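Local coordinates for protein phosphoribosylaminoimidazole carboxylase, ATPase subunit (Thermus thermophilus, PDB 3AW8) that probably catalyses the ATP-dependent carboxylation of 5-aminoimidazole ribonucleotide with bicarbonate to N5-carboxyaminoimidazole ribonucleotide, a step of de novo purine biosynthesis, at residues 218-221 against 222-226; 309-312 against 313-316. All coordinates share one frame; numbering follows the deposited sequence.

Contact 1: residues 218-221 against 222-226; sequences ASEA and LQKKA
Leu-222 meets Ser-219 through backbone and side chain together, and the geometry is that of an N-cap at the start of helix 220-237. Its amide N donates to Ser-219 OG at 3.0 Å with an N-H...O angle of 155°. The serine hydroxyl lies anti to its own backbone N (chi1 156°), which swings it over the first turn. There OG accepts a second, more bent bond from Ala-221 N at 2.8 Å, and one oxygen thus serves two amides that have no earlier helical carbonyl to use. Beside this cap, Leu-222 CB rests against Ser-219 CB at 3.4 Å. Gln-223 follows with a weak backbone bond, its N lying 3.4 Å from Ser-219 O, where the helical hydrogen bonding begins. Lys-224 is met by Glu-220 one turn back: the bent lysine chain brings its CD to 3.5 Å from Glu-220 OE1, yet NZ stays 5.3 Å from that same OE1. The pair therefore touches through methylene and carboxylate, with attraction between the charges acting at most over a distance. Lys-225 N closes a regular helical bond to Ala-221 O at 2.8 Å, while its NZ reaches on to Tyr-229 OH. Ala-226 N then bonds back to Leu-222 O, continuing the helix. Within the ATP-grasp domain, the start of the helix lies against the large antiparallel sheet: Leu-222 and Ala-226 pack on Leu-198 of strand 193-204 and Leu-254 of strand 253-260, and Ala-226 also touches Leu-183 of strand 179-187.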
loop_
_atom_site.group_PDB
_atom_site.type_symbol
_atom_site.label_atom_id
_atom_site.label_comp_id
_atom_site.label_asym_id
_atom_site.label_seq_id
_atom_site.Cartn_x
_atom_site.Cartn_y
_atom_site.Cartn_z
ATOM N N ALA A 218 -16.920 22.161 0.332
ATOM C CA ALA A 218 -17.876 21.500 -0.547
ATOM C C ALA A 218 -19.253 21.340 0.094
ATOM O O ALA A 218 -19.385 20.778 1.180
ATOM C CB ALA A 218 -17.339 20.132 -0.963
ATOM N N SER A 219 -20.273 21.854 -0.585
ATOM C CA SER A 219 -21.647 21.751 -0.105
ATOM C C SER A 219 -22.061 20.286 -0.000
ATOM O O SER A 219 -21.433 19.410 -0.588
ATOM C CB SER A 219 -22.591 22.474 -1.070
ATOM O OG SER A 219 -23.909 21.957 -0.971
ATOM N N GLU A 220 -23.120 20.019 0.750
ATOM C CA GLU A 220 -23.604 18.653 0.890
ATOM C C GLU A 220 -24.415 18.373 -0.378
ATOM O O GLU A 220 -24.462 17.247 -0.876
ATOM C CB GLU A 220 -24.475 18.535 2.146
ATOM C CG GLU A 220 -24.550 17.133 2.748
ATOM C CD GLU A 220 -25.614 16.252 2.104
ATOM O OE1 GLU A 220 -25.574 16.053 0.870
ATOM O OE2 GLU A 220 -26.495 15.751 2.839
ATOM N N ALA A 221 -25.038 19.415 -0.912
ATOM C CA ALA A 221 -25.824 19.272 -2.127
ATOM C C ALA A 221 -24.871 19.236 -3.318
ATOM O O ALA A 221 -25.149 18.591 -4.333
ATOM C CB ALA A 221 -26.798 20.431 -2.264
ATOM N N LEU A 222 -23.743 19.932 -3.188
ATOM C CA LEU A 222 -22.751 19.961 -4.254
ATOM C C LEU A 222 -22.313 18.525 -4.521
ATOM O O LEU A 222 -22.179 18.115 -5.673
ATOM C CB LEU A 222 -21.541 20.809 -3.850
ATOM C CG LEU A 222 -20.911 21.640 -4.976
ATOM C CD1 LEU A 222 -19.641 22.325 -4.485
ATOM C CD2 LEU A 222 -20.600 20.743 -6.157
ATOM N N GLN A 223 -22.102 17.761 -3.451
ATOM C CA GLN A 223 -21.693 16.363 -3.570
ATOM C C GLN A 223 -22.698 15.570 -4.393
ATOM O O GLN A 223 -22.345 14.959 -5.405
ATOM C CB GLN A 223 -21.553 15.715 -2.188
ATOM C CG GLN A 223 -20.114 15.516 -1.737
ATOM C CD GLN A 223 -19.345 14.552 -2.625
ATOM O OE1 GLN A 223 -18.148 14.708 -2.825
ATOM N NE2 GLN A 223 -20.031 13.547 -3.150
ATOM N N LYS A 224 -23.952 15.577 -3.949
ATOM C CA LYS A 224 -25.008 14.856 -4.643
ATOM C C LYS A 224 -25.101 15.295 -6.098
ATOM O O LYS A 224 -25.368 14.486 -6.989
ATOM C CB LYS A 224 -26.344 15.089 -3.937
ATOM C CG LYS A 224 -26.707 14.025 -2.905
ATOM C CD LYS A 224 -25.623 13.842 -1.851
ATOM C CE LYS A 224 -26.000 12.739 -0.865
ATOM N NZ LYS A 224 -26.281 11.439 -1.546
ATOM N N LYS A 225 -24.874 16.585 -6.325
ATOM C CA LYS A 225 -24.928 17.168 -7.661
ATOM C C LYS A 225 -23.911 16.450 -8.554
ATOM O O LYS A 225 -24.261 15.895 -9.603
ATOM C CB LYS A 225 -24.614 18.673 -7.568
ATOM C CG LYS A 225 -25.078 19.536 -8.752
ATOM C CD LYS A 225 -24.948 21.031 -8.408
ATOM C CE LYS A 225 -25.437 21.960 -9.523
ATOM N NZ LYS A 225 -24.567 21.975 -10.740
ATOM N N ALA A 226 -22.653 16.455 -8.116
ATOM C CA ALA A 226 -21.566 15.810 -8.844
ATOM C C ALA A 226 -21.822 14.317 -9.014
ATOM O O ALA A 226 -21.657 13.763 -10.101
ATOM C CB ALA A 226 -20.253 16.031 -8.106
#

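Contact 2: residues 309-312 against 313-316; sequences KPPF and AEVL
Pro-311 and Phe-312 offer their carbonyls to the amides of the residues from Glu-314 to Leu-316, forming the N-terminal turn of the short helix 312-316 in the C-terminal domain, with Pro-311 at the N-cap position. The proline's contribution to the bonding here is a backbone oxygen. Val-315 N reaches Pro-311 O at 3.2 Å, lying in the carbonyl plane with an N-H...O angle of 145°; the weak bond from Glu-314 N to the same oxygen is more bent. One residue further on, Leu-316 N donates to Phe-312 O at 2.9 Å and 157°, the straightest of these bonds.

The close-packed part is defined by burial: Val-315 and Leu-316 are both buried, and Phe-312 joins them on this side. Phe-312 CB approaches Leu-316 CD2 at 4.0 Å, an apolar contact from the base of the phenylalanine side chain. With CG beside the backbone N (chi1 -73°), the ring is carried away from the helix to an edge-to-face contact with Trp-325. Leu-323 of strand 321-325 packs against all three side chains, and the second subunit adds its Leu-21 against Phe-312 and its Arg-284 against Leu-316, placing this face at the dimer interface.

Pro-311, exposed, and Glu-314, partly exposed, form the more open side. Pro-311 lays its ring CG against Glu-314 CB at 3.5 Å; the two side chains cross at a slant, so the glutamate joins through its first methylene while its carboxylate leads away. Leu-359 of a loop touches both residues. Back on the buried side, Pro-310 makes a wider apolar contact with the helix, its CG 4.3 Å from Val-315 CG1.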
loop_
_atom_site.group_PDB
_atom_site.type_symbol
_atom_site.label_atom_id
_atom_site.label_comp_id
_atom_site.label_asym_id
_atom_site.label_seq_id
_atom_site.Cartn_x
_atom_site.Cartn_y
_atom_site.Cartn_z
ATOM N N LYS A 309 13.423 16.135 -7.962
ATOM C CA LYS A 309 13.400 15.122 -6.913
ATOM C C LYS A 309 13.697 15.774 -5.557
ATOM O O LYS A 309 14.840 16.074 -5.235
ATOM C CB LYS A 309 14.429 14.040 -7.225
ATOM C CG LYS A 309 14.423 12.869 -6.260
ATOM C CD LYS A 309 15.347 11.773 -6.755
ATOM C CE LYS A 309 15.332 10.575 -5.843
ATOM N NZ LYS A 309 16.125 9.458 -6.439
ATOM N N PRO A 310 12.662 16.000 -4.743
ATOM C CA PRO A 310 12.883 16.624 -3.438
ATOM C C PRO A 310 13.771 15.742 -2.584
ATOM O O PRO A 310 13.947 14.567 -2.888
ATOM C CB PRO A 310 11.477 16.714 -2.866
ATOM C CG PRO A 310 10.858 15.434 -3.372
ATOM C CD PRO A 310 11.304 15.430 -4.828
ATOM N N PRO A 311 14.368 16.304 -1.519
ATOM C CA PRO A 311 15.238 15.527 -0.619
ATOM C C PRO A 311 14.376 14.623 0.284
ATOM O O PRO A 311 13.700 15.106 1.193
ATOM C CB PRO A 311 15.983 16.612 0.158
ATOM C CG PRO A 311 14.991 17.753 0.178
ATOM C CD PRO A 311 14.464 17.749 -1.232
ATOM N N PHE A 312 14.406 13.316 0.029
ATOM C CA PHE A 312 13.587 12.360 0.783
ATOM C C PHE A 312 13.610 12.497 2.289
ATOM O O PHE A 312 12.565 12.442 2.933
ATOM C CB PHE A 312 13.947 10.913 0.415
ATOM C CG PHE A 312 13.475 10.496 -0.948
ATOM C CD1 PHE A 312 13.585 9.170 -1.352
ATOM C CD2 PHE A 312 12.943 11.428 -1.838
ATOM C CE1 PHE A 312 13.173 8.778 -2.626
ATOM C CE2 PHE A 312 12.531 11.050 -3.108
ATOM C CZ PHE A 312 12.645 9.723 -3.504
ATOM N N ALA A 313 14.794 12.660 2.859
ATOM C CA ALA A 313 14.896 12.801 4.305
ATOM C C ALA A 313 14.077 14.003 4.757
ATOM O O ALA A 313 13.419 13.964 5.791
ATOM C CB ALA A 313 16.347 12.968 4.717
ATOM N N GLU A 314 14.091 15.059 3.958
ATOM C CA GLU A 314 13.360 16.265 4.309
ATOM C C GLU A 314 11.840 16.145 4.240
ATOM O O GLU A 314 11.136 16.763 5.041
ATOM C CB GLU A 314 13.825 17.435 3.443
ATOM C CG GLU A 314 13.913 18.730 4.225
ATOM C CD GLU A 314 14.924 18.649 5.363
ATOM O OE1 GLU A 314 14.843 19.476 6.297
ATOM O OE2 GLU A 314 15.808 17.764 5.318
ATOM N N VAL A 315 11.322 15.367 3.294
ATOM C CA VAL A 315 9.874 15.210 3.206
ATOM C C VAL A 315 9.423 14.181 4.244
ATOM O O VAL A 315 8.331 14.282 4.797
ATOM C CB VAL A 315 9.408 14.805 1.750
ATOM C CG1 VAL A 315 10.608 14.675 0.828
ATOM C CG2 VAL A 315 8.591 13.511 1.768
ATOM N N LEU A 316 10.275 13.206 4.531
ATOM C CA LEU A 316 9.935 12.190 5.513
ATOM C C LEU A 316 9.961 12.724 6.950
ATOM O O LEU A 316 9.441 12.080 7.857
ATOM C CB LEU A 316 10.880 10.995 5.372
ATOM C CG LEU A 316 10.585 9.908 4.323
ATOM C CD1 LEU A 316 9.484 10.329 3.373
ATOM C CD2 LEU A 316 11.870 9.594 3.567
#

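Contact 1 comes first along the chain and contact 2 follows in series, with centres 36 Å apart and nearest atoms about 27 Å apart, so neither touches the other. Both are helix beginnings, but in different domains: 218-226 in the ATP-grasp domain, 309-316 in the C-terminal domain. The eight-strand antiparallel sheet relates them: helix 220-237 packs on strands 179-187, 193-204 and 253-260 near one end, helix 312-316 on strand 321-325, outermost within this chain, at the other. The side chain of Leu-222 in contact 1 is about 11 Å from that of AMP-binding Glu-180. Contact 1 thus belongs to the nucleotide-binding part, contact 2 to a region meeting the partner subunit of the homodimer.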